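Local coordinates for protein sensory transduction histidine kinase, putative (Borrelia burgdorferi, PDB 5BWJ) that forms the periplasmic Venus flytrap sensor domain of a hybrid histidine kinase, which probably relays small-molecule signals by phosphorylating itself from ATP, at residues 12-17 with 138-143; 90-95 with 154-159; 65-70 with 187-192. One frame throughout, in Å; residues are numbered along the deposited sequence.

Interaction 1 (12-17 with 138-143)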
ATOM      1  N   LEU B  12      12.322   1.377  14.145  1.00 41.35           N
ATOM      2  CA  LEU B  12      11.797   1.294  12.787  1.00 41.86           C
ATOM      3  C   LEU B  12      12.860   0.720  11.858  1.00 39.78           C
ATOM      4  O   LEU B  12      13.875   1.362  11.583  1.00 41.17           O
ATOM      5  CB  LEU B  12      11.340   2.674  12.303  1.00 43.05           C
ATOM      6  CG  LEU B  12      10.361   3.398  13.236  1.00 43.63           C
ATOM      7  CD1 LEU B  12       9.941   4.739  12.655  1.00 44.53           C
ATOM      8  CD2 LEU B  12       9.141   2.546  13.526  1.00 42.48           C
ATOM      9  N   VAL B  13      12.622  -0.498  11.384  1.00 36.07           N
ATOM     10  CA  VAL B  13      13.613  -1.220  10.595  1.00 35.49           C
ATOM     11  C   VAL B  13      13.459  -0.934   9.104  1.00 34.31           C
ATOM     12  O   VAL B  13      12.359  -1.022   8.556  1.00 34.56           O
ATOM     13  CB  VAL B  13      13.514  -2.742  10.830  1.00 37.55           C
ATOM     14  CG1 VAL B  13      14.639  -3.473  10.103  1.00 39.86           C
ATOM     15  CG2 VAL B  13      13.559  -3.053  12.318  1.00 38.67           C
ATOM     16  N   ASP B  14      14.574  -0.594   8.460  1.00 34.59           N
ATOM     17  CA  ASP B  14      14.618  -0.399   7.014  1.00 35.92           C
ATOM     18  C   ASP B  14      13.629   0.697   6.595  1.00 33.39           C
ATOM     19  O   ASP B  14      13.640   1.790   7.166  1.00 31.30           O
ATOM     20  CB  ASP B  14      14.333  -1.730   6.304  1.00 38.34           C
ATOM     21  CG  ASP B  14      14.710  -1.710   4.830  1.00 41.79           C
ATOM     22  OD1 ASP B  14      15.496  -0.831   4.417  1.00 40.12           O
ATOM     23  OD2 ASP B  14      14.218  -2.580   4.082  1.00 45.61           O
ATOM     24  N   GLN B  15      12.782   0.413   5.606  1.00 34.60           N
ATOM     25  CA  GLN B  15      11.768   1.362   5.160  1.00 32.65           C
ATOM     26  C   GLN B  15      10.462   0.627   4.889  1.00 30.95           C
ATOM     27  O   GLN B  15      10.463  -0.559   4.553  1.00 30.62           O
ATOM     28  CB  GLN B  15      12.232   2.106   3.907  1.00 33.08           C
ATOM     29  CG  GLN B  15      13.541   2.861   4.087  1.00 34.79           C
ATOM     30  CD  GLN B  15      13.899   3.692   2.872  1.00 33.17           C
ATOM     31  OE1 GLN B  15      13.149   4.584   2.471  1.00 31.81           O
ATOM     32  NE2 GLN B  15      15.047   3.398   2.272  1.00 33.36           N
ATOM     33  N   PHE B  16       9.354   1.344   5.035  1.00 30.38           N
ATOM     34  CA  PHE B  16       8.026   0.743   4.991  1.00 29.36           C
ATOM     35  C   PHE B  16       7.009   1.788   4.545  1.00 27.94           C
ATOM     36  O   PHE B  16       6.322   2.388   5.368  1.00 28.88           O
ATOM     37  CB  PHE B  16       7.668   0.176   6.373  1.00 32.98           C
ATOM     38  CG  PHE B  16       6.381  -0.608   6.417  1.00 37.43           C
ATOM     39  CD1 PHE B  16       5.905  -1.085   7.628  1.00 38.77           C
ATOM     40  CD2 PHE B  16       5.656  -0.881   5.267  1.00 40.20           C
ATOM     41  CE1 PHE B  16       4.729  -1.806   7.692  1.00 39.65           C
ATOM     42  CE2 PHE B  16       4.479  -1.603   5.328  1.00 41.09           C
ATOM     43  CZ  PHE B  16       4.015  -2.066   6.542  1.00 40.24           C
ATOM     44  N   PHE B  17       6.922   2.008   3.237  1.00 27.43           N
ATOM     45  CA  PHE B  17       6.013   3.010   2.690  1.00 28.95           C
ATOM     46  C   PHE B  17       4.566   2.603   2.955  1.00 30.22           C
ATOM     47  O   PHE B  17       4.212   1.443   2.759  1.00 31.18           O
ATOM     48  CB  PHE B  17       6.244   3.183   1.186  1.00 30.13           C
ATOM     49  CG  PHE B  17       5.446   4.304   0.571  1.00 30.97           C
ATOM     50  CD1 PHE B  17       6.021   5.549   0.374  1.00 32.75           C
ATOM     51  CD2 PHE B  17       4.125   4.114   0.191  1.00 31.84           C
ATOM     52  CE1 PHE B  17       5.295   6.584  -0.189  1.00 33.65           C
ATOM     53  CE2 PHE B  17       3.394   5.146  -0.371  1.00 32.10           C
ATOM     54  CZ  PHE B  17       3.981   6.383  -0.563  1.00 33.27           C
ATOM     55  N   ASP B 138      21.081  -6.396   2.818  1.00 41.01           N
ATOM     56  CA  ASP B 138      20.839  -6.084   4.222  1.00 40.95           C
ATOM     57  C   ASP B 138      19.602  -5.210   4.393  1.00 39.85           C
ATOM     58  O   ASP B 138      18.972  -5.220   5.449  1.00 37.41           O
ATOM     59  CB  ASP B 138      22.054  -5.383   4.837  1.00 45.24           C
ATOM     60  CG  ASP B 138      23.272  -6.285   4.925  1.00 50.66           C
ATOM     61  OD1 ASP B 138      23.098  -7.519   5.015  1.00 51.92           O
ATOM     62  OD2 ASP B 138      24.404  -5.757   4.915  1.00 53.88           O
ATOM     63  N   ASN B 139      19.260  -4.453   3.354  1.00 43.17           N
ATOM     64  CA  ASN B 139      18.122  -3.540   3.414  1.00 41.40           C
ATOM     65  C   ASN B 139      17.610  -3.164   2.027  1.00 40.68           C
ATOM     66  O   ASN B 139      18.241  -3.478   1.018  1.00 41.73           O
ATOM     67  CB  ASN B 139      18.501  -2.275   4.185  1.00 41.02           C
ATOM     68  CG  ASN B 139      19.725  -1.589   3.611  1.00 39.56           C
ATOM     69  OD1 ASN B 139      19.698  -1.080   2.491  1.00 39.07           O
ATOM     70  ND2 ASN B 139      20.802  -1.561   4.385  1.00 39.77           N
ATOM     71  N   SER B 140      16.470  -2.482   1.988  1.00 36.19           N
ATOM     72  CA  SER B 140      15.825  -2.126   0.728  1.00 34.12           C
ATOM     73  C   SER B 140      16.725  -1.268  -0.154  1.00 32.82           C
ATOM     74  O   SER B 140      16.814  -1.490  -1.361  1.00 34.02           O
ATOM     75  CB  SER B 140      14.509  -1.387   0.989  1.00 33.16           C
ATOM     76  OG  SER B 140      13.571  -2.227   1.637  1.00 32.42           O
ATOM     77  N   GLN B 141      17.388  -0.288   0.450  1.00 31.27           N
ATOM     78  CA  GLN B 141      18.261   0.613  -0.293  1.00 33.51           C
ATOM     79  C   GLN B 141      19.382  -0.152  -0.989  1.00 37.51           C
ATOM     80  O   GLN B 141      19.649   0.060  -2.173  1.00 38.32           O
ATOM     81  CB  GLN B 141      18.844   1.670   0.643  1.00 33.91           C
ATOM     82  CG  GLN B 141      19.756   2.670  -0.030  1.00 36.03           C
ATOM     83  CD  GLN B 141      20.040   3.860   0.860  1.00 37.69           C
ATOM     84  OE1 GLN B 141      19.128   4.596   1.236  1.00 37.12           O
ATOM     85  NE2 GLN B 141      21.306   4.044   1.220  1.00 39.52           N
ATOM     86  N   GLU B 142      20.034  -1.042  -0.250  1.00 40.09           N
ATOM     87  CA  GLU B 142      21.092  -1.867  -0.818  1.00 43.92           C
ATOM     88  C   GLU B 142      20.536  -2.765  -1.916  1.00 42.49           C
ATOM     89  O   GLU B 142      21.174  -2.967  -2.950  1.00 42.92           O
ATOM     90  CB  GLU B 142      21.753  -2.714   0.269  1.00 48.60           C
ATOM     91  CG  GLU B 142      22.786  -3.707  -0.252  1.00 55.73           C
ATOM     92  CD  GLU B 142      23.374  -4.562   0.852  1.00 62.18           C
ATOM     93  OE1 GLU B 142      23.341  -4.127   2.023  1.00 63.34           O
ATOM     94  OE2 GLU B 142      23.860  -5.673   0.551  1.00 65.86           O
ATOM     95  N   LEU B 143      19.343  -3.302  -1.681  1.00 42.63           N
ATOM     96  CA  LEU B 143      18.726  -4.239  -2.610  1.00 41.75           C
ATOM     97  C   LEU B 143      18.448  -3.589  -3.958  1.00 39.16           C
ATOM     98  O   LEU B 143      18.795  -4.137  -5.005  1.00 39.22           O
ATOM     99  CB  LEU B 143      17.425  -4.795  -2.025  1.00 40.73           C
ATOM    100  CG  LEU B 143      16.623  -5.715  -2.950  1.00 40.72           C
ATOM    101  CD1 LEU B 143      17.456  -6.918  -3.375  1.00 40.68           C
ATOM    102  CD2 LEU B 143      15.339  -6.169  -2.272  1.00 41.25           C
TER
HETATM  103  O   HOH W   1      16.725   0.900   3.182  1.00 32.87           O
HETATM  104  O   HOH W   2      16.655   4.841   0.073  1.00 35.85           O

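Interaction 2 (90-95 with 154-159)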
ATOM      1  N   SER B  90       3.969  -9.424  -2.388  1.00 35.26           N
ATOM      2  CA  SER B  90       5.309  -9.766  -2.841  1.00 40.10           C
ATOM      3  C   SER B  90       5.385  -9.634  -4.358  1.00 42.49           C
ATOM      4  O   SER B  90       4.553 -10.184  -5.075  1.00 46.57           O
ATOM      5  CB  SER B  90       5.683 -11.186  -2.408  1.00 44.77           C
ATOM      6  OG  SER B  90       4.904 -12.150  -3.096  1.00 48.15           O
ATOM      7  N   ILE B  91       6.387  -8.904  -4.838  1.00 39.74           N
ATOM      8  CA  ILE B  91       6.543  -8.666  -6.269  1.00 39.19           C
ATOM      9  C   ILE B  91       7.989  -8.867  -6.702  1.00 38.74           C
ATOM     10  O   ILE B  91       8.927  -8.432  -6.029  1.00 37.97           O
ATOM     11  CB  ILE B  91       6.067  -7.240  -6.654  1.00 40.56           C
ATOM     12  CG1 ILE B  91       4.535  -7.209  -6.695  1.00 43.08           C
ATOM     13  CG2 ILE B  91       6.648  -6.804  -8.010  1.00 39.10           C
ATOM     14  CD1 ILE B  91       3.929  -5.880  -7.113  1.00 45.23           C
ATOM     15  N   LEU B  92       8.152  -9.551  -7.830  1.00 39.31           N
ATOM     16  CA  LEU B  92       9.450  -9.685  -8.469  1.00 38.70           C
ATOM     17  C   LEU B  92       9.628  -8.532  -9.452  1.00 38.35           C
ATOM     18  O   LEU B  92       8.929  -8.462 -10.466  1.00 38.18           O
ATOM     19  CB  LEU B  92       9.568 -11.035  -9.182  1.00 38.49           C
ATOM     20  CG  LEU B  92      10.962 -11.415  -9.682  1.00 39.91           C
ATOM     21  CD1 LEU B  92      11.904 -11.678  -8.513  1.00 39.67           C
ATOM     22  CD2 LEU B  92      10.891 -12.628 -10.592  1.00 42.15           C
ATOM     23  N   PHE B  93      10.545  -7.621  -9.135  1.00 38.25           N
ATOM     24  CA  PHE B  93      10.800  -6.443  -9.963  1.00 36.85           C
ATOM     25  C   PHE B  93      12.002  -6.627 -10.883  1.00 38.38           C
ATOM     26  O   PHE B  93      12.914  -7.394 -10.580  1.00 37.99           O
ATOM     27  CB  PHE B  93      11.043  -5.212  -9.088  1.00 36.11           C
ATOM     28  CG  PHE B  93       9.809  -4.665  -8.434  1.00 35.37           C
ATOM     29  CD1 PHE B  93       8.857  -3.987  -9.177  1.00 34.28           C
ATOM     30  CD2 PHE B  93       9.617  -4.799  -7.071  1.00 36.12           C
ATOM     31  CE1 PHE B  93       7.729  -3.472  -8.574  1.00 33.34           C
ATOM     32  CE2 PHE B  93       8.491  -4.286  -6.463  1.00 34.65           C
ATOM     33  CZ  PHE B  93       7.546  -3.620  -7.216  1.00 33.30           C
ATOM     34  N   PHE B  94      12.004  -5.903 -11.999  1.00 40.79           N
ATOM     35  CA  PHE B  94      13.179  -5.818 -12.863  1.00 43.53           C
ATOM     36  C   PHE B  94      13.164  -4.495 -13.620  1.00 43.16           C
ATOM     37  O   PHE B  94      12.161  -3.783 -13.618  1.00 40.92           O
ATOM     38  CB  PHE B  94      13.240  -7.001 -13.834  1.00 46.36           C
ATOM     39  CG  PHE B  94      12.077  -7.078 -14.783  1.00 49.23           C
ATOM     40  CD1 PHE B  94      10.910  -7.728 -14.419  1.00 50.28           C
ATOM     41  CD2 PHE B  94      12.157  -6.514 -16.046  1.00 51.56           C
ATOM     42  CE1 PHE B  94       9.841  -7.804 -15.292  1.00 50.73           C
ATOM     43  CE2 PHE B  94      11.091  -6.587 -16.923  1.00 52.24           C
ATOM     44  CZ  PHE B  94       9.932  -7.234 -16.545  1.00 51.78           C
ATOM     45  N   LYS B  95      14.284  -4.166 -14.254  1.00 47.65           N
ATOM     46  CA  LYS B  95      14.445  -2.877 -14.919  1.00 54.10           C
ATOM     47  C   LYS B  95      13.927  -2.888 -16.355  1.00 60.56           C
ATOM     48  O   LYS B  95      13.799  -3.945 -16.972  1.00 61.58           O
ATOM     49  CB  LYS B  95      15.920  -2.464 -14.915  1.00 57.74           C
ATOM     50  CG  LYS B  95      16.462  -2.095 -13.543  1.00 60.17           C
ATOM     51  CD  LYS B  95      17.987  -2.057 -13.532  1.00 65.18           C
ATOM     52  CE  LYS B  95      18.545  -1.082 -14.563  1.00 67.72           C
ATOM     53  NZ  LYS B  95      20.030  -1.000 -14.503  1.00 68.77           N
ATOM     54  N   TYR B 154      16.855  -9.558 -10.935  1.00 54.17           N
ATOM     55  CA  TYR B 154      15.544  -9.354 -10.324  1.00 53.35           C
ATOM     56  C   TYR B 154      15.671  -9.112  -8.825  1.00 49.04           C
ATOM     57  O   TYR B 154      16.599  -9.612  -8.188  1.00 48.83           O
ATOM     58  CB  TYR B 154      14.643 -10.566 -10.575  1.00 56.97           C
ATOM     59  CG  TYR B 154      14.488 -10.928 -12.034  1.00 60.85           C
ATOM     60  CD1 TYR B 154      15.410 -11.752 -12.668  1.00 65.14           C
ATOM     61  CD2 TYR B 154      13.418 -10.451 -12.777  1.00 61.26           C
ATOM     62  CE1 TYR B 154      15.272 -12.086 -14.002  1.00 67.16           C
ATOM     63  CE2 TYR B 154      13.271 -10.779 -14.111  1.00 63.46           C
ATOM     64  CZ  TYR B 154      14.200 -11.596 -14.718  1.00 67.04           C
ATOM     65  OH  TYR B 154      14.056 -11.924 -16.046  1.00 69.18           O
ATOM     66  N   ILE B 155      14.740  -8.342  -8.269  1.00 45.14           N
ATOM     67  CA  ILE B 155      14.635  -8.192  -6.822  1.00 43.97           C
ATOM     68  C   ILE B 155      13.230  -8.589  -6.384  1.00 41.82           C
ATOM     69  O   ILE B 155      12.263  -8.396  -7.119  1.00 39.97           O
ATOM     70  CB  ILE B 155      14.956  -6.755  -6.357  1.00 43.40           C
ATOM     71  CG1 ILE B 155      14.012  -5.748  -7.019  1.00 44.14           C
ATOM     72  CG2 ILE B 155      16.417  -6.430  -6.657  1.00 44.78           C
ATOM     73  CD1 ILE B 155      14.208  -4.312  -6.564  1.00 45.18           C
ATOM     74  N   TYR B 156      13.135  -9.151  -5.183  1.00 42.55           N
ATOM     75  CA  TYR B 156      11.887  -9.696  -4.669  1.00 42.03           C
ATOM     76  C   TYR B 156      11.583  -9.113  -3.294  1.00 40.69           C
ATOM     77  O   TYR B 156      12.398  -9.215  -2.380  1.00 42.18           O
ATOM     78  CB  TYR B 156      11.982 -11.220  -4.602  1.00 43.53           C
ATOM     79  CG  TYR B 156      10.672 -11.925  -4.352  1.00 45.19           C
ATOM     80  CD1 TYR B 156       9.632 -11.846  -5.268  1.00 44.95           C
ATOM     81  CD2 TYR B 156      10.480 -12.690  -3.209  1.00 46.49           C
ATOM     82  CE1 TYR B 156       8.434 -12.497  -5.047  1.00 45.67           C
ATOM     83  CE2 TYR B 156       9.284 -13.346  -2.980  1.00 46.77           C
ATOM     84  CZ  TYR B 156       8.266 -13.245  -3.903  1.00 45.89           C
ATOM     85  OH  TYR B 156       7.075 -13.894  -3.681  1.00 45.71           O
ATOM     86  N   GLY B 157      10.416  -8.493  -3.149  1.00 38.95           N
ATOM     87  CA  GLY B 157      10.048  -7.891  -1.882  1.00 38.52           C
ATOM     88  C   GLY B 157       8.796  -7.035  -1.920  1.00 37.05           C
ATOM     89  O   GLY B 157       7.898  -7.248  -2.737  1.00 35.97           O
ATOM     90  N   ASP B 158       8.754  -6.056  -1.021  1.00 37.08           N
ATOM     91  CA  ASP B 158       7.576  -5.220  -0.816  1.00 37.13           C
ATOM     92  C   ASP B 158       7.206  -4.424  -2.066  1.00 36.62           C
ATOM     93  O   ASP B 158       8.050  -3.745  -2.650  1.00 38.44           O
ATOM     94  CB  ASP B 158       7.817  -4.268   0.356  1.00 37.30           C
ATOM     95  CG  ASP B 158       6.584  -3.468   0.718  1.00 38.11           C
ATOM     96  OD1 ASP B 158       6.409  -2.365   0.163  1.00 34.73           O
ATOM     97  OD2 ASP B 158       5.791  -3.945   1.556  1.00 42.06           O
ATOM     98  N   CYS B 159       5.934  -4.498  -2.452  1.00 34.68           N
ATOM     99  CA  CYS B 159       5.462  -3.881  -3.691  1.00 33.49           C
ATOM    100  C   CYS B 159       5.592  -2.362  -3.681  1.00 34.77           C
ATOM    101  O   CYS B 159       5.976  -1.762  -4.685  1.00 37.65           O
ATOM    102  CB  CYS B 159       3.999  -4.258  -3.960  1.00 33.71           C
ATOM    103  SG  CYS B 159       2.823  -3.747  -2.675  1.00 42.58           S
TER

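Interaction 3 (65-70 with 187-192)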
ATOM      1  N   ILE B  65      10.445  -2.244  20.801  1.00 44.24           N
ATOM      2  CA  ILE B  65       9.358  -2.758  19.979  1.00 47.65           C
ATOM      3  C   ILE B  65       9.722  -2.547  18.512  1.00 45.50           C
ATOM      4  O   ILE B  65       9.990  -1.422  18.090  1.00 44.75           O
ATOM      5  CB  ILE B  65       8.025  -2.062  20.307  1.00 50.02           C
ATOM      6  CG1 ILE B  65       7.735  -2.160  21.810  1.00 52.85           C
ATOM      7  CG2 ILE B  65       6.886  -2.681  19.500  1.00 51.31           C
ATOM      8  CD1 ILE B  65       6.591  -1.290  22.276  1.00 54.45           C
ATOM      9  N   TYR B  66       9.731  -3.630  17.741  1.00 42.95           N
ATOM     10  CA  TYR B  66      10.245  -3.599  16.374  1.00 41.27           C
ATOM     11  C   TYR B  66       9.150  -3.540  15.313  1.00 40.20           C
ATOM     12  O   TYR B  66       8.228  -4.357  15.306  1.00 40.67           O
ATOM     13  CB  TYR B  66      11.129  -4.822  16.127  1.00 44.16           C
ATOM     14  CG  TYR B  66      12.461  -4.756  16.837  1.00 48.09           C
ATOM     15  CD1 TYR B  66      12.567  -5.058  18.188  1.00 50.77           C
ATOM     16  CD2 TYR B  66      13.613  -4.392  16.156  1.00 49.42           C
ATOM     17  CE1 TYR B  66      13.784  -4.997  18.840  1.00 53.93           C
ATOM     18  CE2 TYR B  66      14.833  -4.329  16.797  1.00 52.05           C
ATOM     19  CZ  TYR B  66      14.914  -4.632  18.138  1.00 54.57           C
ATOM     20  OH  TYR B  66      16.131  -4.568  18.777  1.00 56.77           O
ATOM     21  N   LEU B  67       9.275  -2.561  14.420  1.00 40.89           N
ATOM     22  CA  LEU B  67       8.395  -2.424  13.265  1.00 41.97           C
ATOM     23  C   LEU B  67       9.206  -2.595  11.984  1.00 42.79           C
ATOM     24  O   LEU B  67      10.387  -2.250  11.941  1.00 42.59           O
ATOM     25  CB  LEU B  67       7.696  -1.062  13.268  1.00 41.25           C
ATOM     26  CG  LEU B  67       6.931  -0.670  14.536  1.00 43.16           C
ATOM     27  CD1 LEU B  67       6.198   0.648  14.331  1.00 41.94           C
ATOM     28  CD2 LEU B  67       5.955  -1.753  14.947  1.00 46.84           C
ATOM     29  N   GLY B  68       8.568  -3.127  10.946  1.00 42.11           N
ATOM     30  CA  GLY B  68       9.222  -3.324   9.665  1.00 40.37           C
ATOM     31  C   GLY B  68       9.792  -4.717   9.483  1.00 41.17           C
ATOM     32  O   GLY B  68      10.554  -4.963   8.549  1.00 41.44           O
ATOM     33  N   LEU B  69       9.430  -5.628  10.383  1.00 41.98           N
ATOM     34  CA  LEU B  69       9.861  -7.018  10.283  1.00 44.70           C
ATOM     35  C   LEU B  69       8.719  -7.890   9.785  1.00 46.07           C
ATOM     36  O   LEU B  69       7.556  -7.649  10.107  1.00 46.62           O
ATOM     37  CB  LEU B  69      10.356  -7.541  11.634  1.00 46.27           C
ATOM     38  CG  LEU B  69      11.525  -6.801  12.284  1.00 45.44           C
ATOM     39  CD1 LEU B  69      11.907  -7.486  13.587  1.00 43.82           C
ATOM     40  CD2 LEU B  69      12.725  -6.722  11.347  1.00 47.86           C
ATOM     41  N   THR B  70       9.063  -8.898   8.993  1.00 46.86           N
ATOM     42  CA  THR B  70       8.099  -9.893   8.542  1.00 46.45           C
ATOM     43  C   THR B  70       8.492 -11.243   9.123  1.00 47.15           C
ATOM     44  O   THR B  70       9.643 -11.439   9.518  1.00 49.27           O
ATOM     45  CB  THR B  70       8.036  -9.976   7.007  1.00 44.58           C
ATOM     46  OG1 THR B  70       9.357 -10.152   6.479  1.00 43.89           O
ATOM     47  CG2 THR B  70       7.429  -8.709   6.429  1.00 41.00           C
ATOM     48  N   ASN B 187       2.423  -7.500   7.517  1.00 43.54           N
ATOM     49  CA  ASN B 187       3.428  -6.748   8.257  1.00 43.06           C
ATOM     50  C   ASN B 187       2.978  -6.581   9.703  1.00 44.52           C
ATOM     51  O   ASN B 187       1.964  -5.936   9.973  1.00 47.92           O
ATOM     52  CB  ASN B 187       3.674  -5.389   7.601  1.00 42.16           C
ATOM     53  CG  ASN B 187       4.141  -5.517   6.162  1.00 42.49           C
ATOM     54  OD1 ASN B 187       5.298  -5.853   5.901  1.00 42.85           O
ATOM     55  ND2 ASN B 187       3.242  -5.253   5.222  1.00 42.60           N
ATOM     56  N   ARG B 188       3.732  -7.171  10.625  1.00 43.14           N
ATOM     57  CA  ARG B 188       3.327  -7.236  12.026  1.00 45.27           C
ATOM     58  C   ARG B 188       4.275  -6.480  12.952  1.00 44.64           C
ATOM     59  O   ARG B 188       5.417  -6.186  12.597  1.00 44.86           O
ATOM     60  CB  ARG B 188       3.240  -8.696  12.481  1.00 51.87           C
ATOM     61  CG  ARG B 188       2.220  -9.541  11.732  1.00 58.38           C
ATOM     62  CD  ARG B 188       2.246 -10.978  12.230  1.00 66.56           C
ATOM     63  NE  ARG B 188       1.272 -11.829  11.548  1.00 73.73           N
ATOM     64  CZ  ARG B 188       0.007 -11.990  11.932  1.00 79.57           C
ATOM     65  NH1 ARG B 188      -0.463 -11.355  12.999  1.00 81.48           N
ATOM     66  NH2 ARG B 188      -0.795 -12.788  11.241  1.00 81.99           N
ATOM     67  N   VAL B 189       3.778  -6.168  14.145  1.00 43.99           N
ATOM     68  CA  VAL B 189       4.605  -5.637  15.218  1.00 46.00           C
ATOM     69  C   VAL B 189       5.287  -6.806  15.917  1.00 44.79           C
ATOM     70  O   VAL B 189       4.671  -7.853  16.120  1.00 45.74           O
ATOM     71  CB  VAL B 189       3.775  -4.830  16.237  1.00 48.09           C
ATOM     72  CG1 VAL B 189       4.671  -4.239  17.316  1.00 47.50           C
ATOM     73  CG2 VAL B 189       2.990  -3.730  15.535  1.00 49.69           C
ATOM     74  N   ALA B 190       6.554  -6.628  16.280  1.00 43.45           N
ATOM     75  CA  ALA B 190       7.329  -7.696  16.904  1.00 41.83           C
ATOM     76  C   ALA B 190       8.054  -7.209  18.153  1.00 40.49           C
ATOM     77  O   ALA B 190       8.565  -6.089  18.193  1.00 39.09           O
ATOM     78  CB  ALA B 190       8.328  -8.268  15.908  1.00 41.49           C
ATOM     79  N   ILE B 191       8.079  -8.064  19.172  1.00 42.00           N
ATOM     80  CA  ILE B 191       8.861  -7.819  20.376  1.00 44.27           C
ATOM     81  C   ILE B 191       9.765  -9.016  20.643  1.00 45.12           C
ATOM     82  O   ILE B 191       9.460 -10.139  20.232  1.00 43.95           O
ATOM     83  CB  ILE B 191       7.966  -7.560  21.608  1.00 45.82           C
ATOM     84  CG1 ILE B 191       6.970  -8.708  21.804  1.00 50.29           C
ATOM     85  CG2 ILE B 191       7.232  -6.233  21.455  1.00 43.34           C
ATOM     86  CD1 ILE B 191       6.241  -8.668  23.131  1.00 51.97           C
ATOM     87  N   SER B 192      10.878  -8.767  21.323  1.00 50.03           N
ATOM     88  CA  SER B 192      11.840  -9.815  21.639  1.00 57.25           C
ATOM     89  C   SER B 192      11.213 -10.912  22.495  1.00 62.58           C
ATOM     90  O   SER B 192      10.253 -10.668  23.226  1.00 62.79           O
ATOM     91  CB  SER B 192      13.052  -9.220  22.360  1.00 59.28           C
ATOM     92  OG  SER B 192      13.969 -10.230  22.742  1.00 61.65           O
TER
HETATM   93  O   HOH W   3       7.861  -5.874  12.979  1.00 36.14           O
HETATM   94  O   HOH W   4       5.896  -4.186  10.581  1.00 37.12           O
HETATM   95  O   HOH W   5       6.889  -5.409   8.186  1.00 53.51           O

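Interaction 1 (12-17 with 138-143)
D14 meets S140 at the start of helix 140-148, just where the chain leaves strand 6-13. From CB outward, D14 has its CG opposite the backbone N (chi1 -165°), which carries the carboxylate straight toward the first turn of the helix. The two oxygens then share the backbone amide: S140 N is 3.1 Å from D14 OD1 and also 3.1 Å from D14 OD2, a forked bond on the syn side of both, about 25° out of the carboxylate plane. D14 OD1 also lies 3.3 Å from N139 CB. D14 OD2 takes a second, short bond from S140 OG at 2.6 Å, and this hydroxyl arrives from the opposite face of the plane to S140 N. With a water on OD1 counted, each oxygen accepts two bonds, which should leave the carboxylate little freedom to rotate.

Just before the helix, N139 is the N-cap. Its OD1 accepts from E142 N at 2.8 Å, while its ND2 turns to N54. One residue into the helix, Q141 N goes to the water that donates to D14 OD1 and accepts from Q15 NE2. A second water accepts from Q15 NE2 and donates to Q141 OE1, 2.7 Å away. K22 closes the network, with its N bound to Q15 OE1 and its NZ to Q141 OE1.

The contact joins the two lobes of the Venus flytrap fold, the cleft between which is where relatives bind ligands; the side chain of Q15 is about 9 Å from that of E29, which binds magnesium in a structure of this protein, though the site holds none in this chain. A carboxylate that takes the first amide of a helix directly and the second through water would probably be favoured as the anion.

Interaction 2 (90-95 with 154-159)
F93 and I155 form one hydrogen-bonded pair of this antiparallel ladder, I91 and G157 the other. F93 N reaches I155 O at 2.8 Å, and I155 N returns to F93 O at 3.1 Å. The I91-G157 pair is slightly longer, with G157 N 3.2 Å from I91 O. Between the two, Y156 CA-H points at I91 O and L92 CA-H at I155 O.

The apolar contacts split by face. On one, L92 CG stands opposite its backbone N (chi1 -169°), which lays L92 CD1 3.6 Å from Y154 CB and against Y156 CB; the Y156 ring stands edge-on to the L92 backbone. On the other, F93 CB packs on I155 CG1 at 3.7 Å, and I91 CD1 meets C159 CB at 3.5 Å. F94 and Y154 run side by side, their ring planes 66° apart.

Past the corner at G157, D158 bonds S88 OG and caps T161 N, leading into helix 161-169. The I91, F93 and I155 face is apolar and the other mixed, the hydroxyls of S90 and Y156 tied to V181 and Y183. Alternate backbone groups turn to G115 of strand 114-117 and to Y183, F177 and V175, making this pair, buried in its middle, an interior part of a wider sheet.

Interaction 3 (65-70 with 187-192)
Y66 and A190 make the one firm hydrogen-bonded pair of an antiparallel strand junction in the Venus flytrap fold, between strands 65-69 and 184-192. Y66 N gives to A190 O at 2.8 Å, and A190 N answers to Y66 O at 3.0 Å. The same A190 O sits at the edge of the Y66 ring.

Beside this pair the branched side chains interlock. V189, its CG1 opposite the backbone N (chi1 -178°), spreads its two methyls between I65 and L67: V189 CG1 presses on I65 CG2 at 3.5 Å, tighter than an ordinary carbon contact, and V189 CG2 lies 3.6 Å from L67 CD2. I191 CG2 runs alongside I65. Across the sheet, A190 CB fits under L69 CD1, and F81 of strand 79-94 covers that side; the Y66 ring meets F79 edge-to-face.

At G68 the chain turns a corner and direct backbone bonding gives way to water. One water accepts from G68 N at 2.9 Å and donates to R188 O; another accepts from L69 N and sits beside Y66 O and R188 O. Further along, T70 CG2 touches N187 OD1.

Outer partners set the polar ends: Y66 OH bonds E61 N, T70 OG1 bonds I121 N, and R188 NH1 reaches K82 O. The N187 amide is held from both ends, ND2 by S88 OG and OD1 by a third water, 2.8 Å away, that makes a weak bond to L69 O.

From the N terminus, residues 12-17 come first, then 65-70 and 90-95; their partners follow in the order 138-143, 154-159 and 187-192. Interaction 1 therefore closes while interactions 2 and 3 are still open and crosses both, whereas interaction 2 is nested inside the loop closed by interaction 3. Interactions 1 and 3 meet where strands 6-13 and 65-69 run side by side, with V13 N probably bonded to L67 O and F16 packed on N187. Interactions 1 and 2 meet through L143 on I155. Interactions 2 and 3 do not touch; they lie in different lobes, linked through neighbouring strands 79-94 and 184-192, and interaction 1 spans the two.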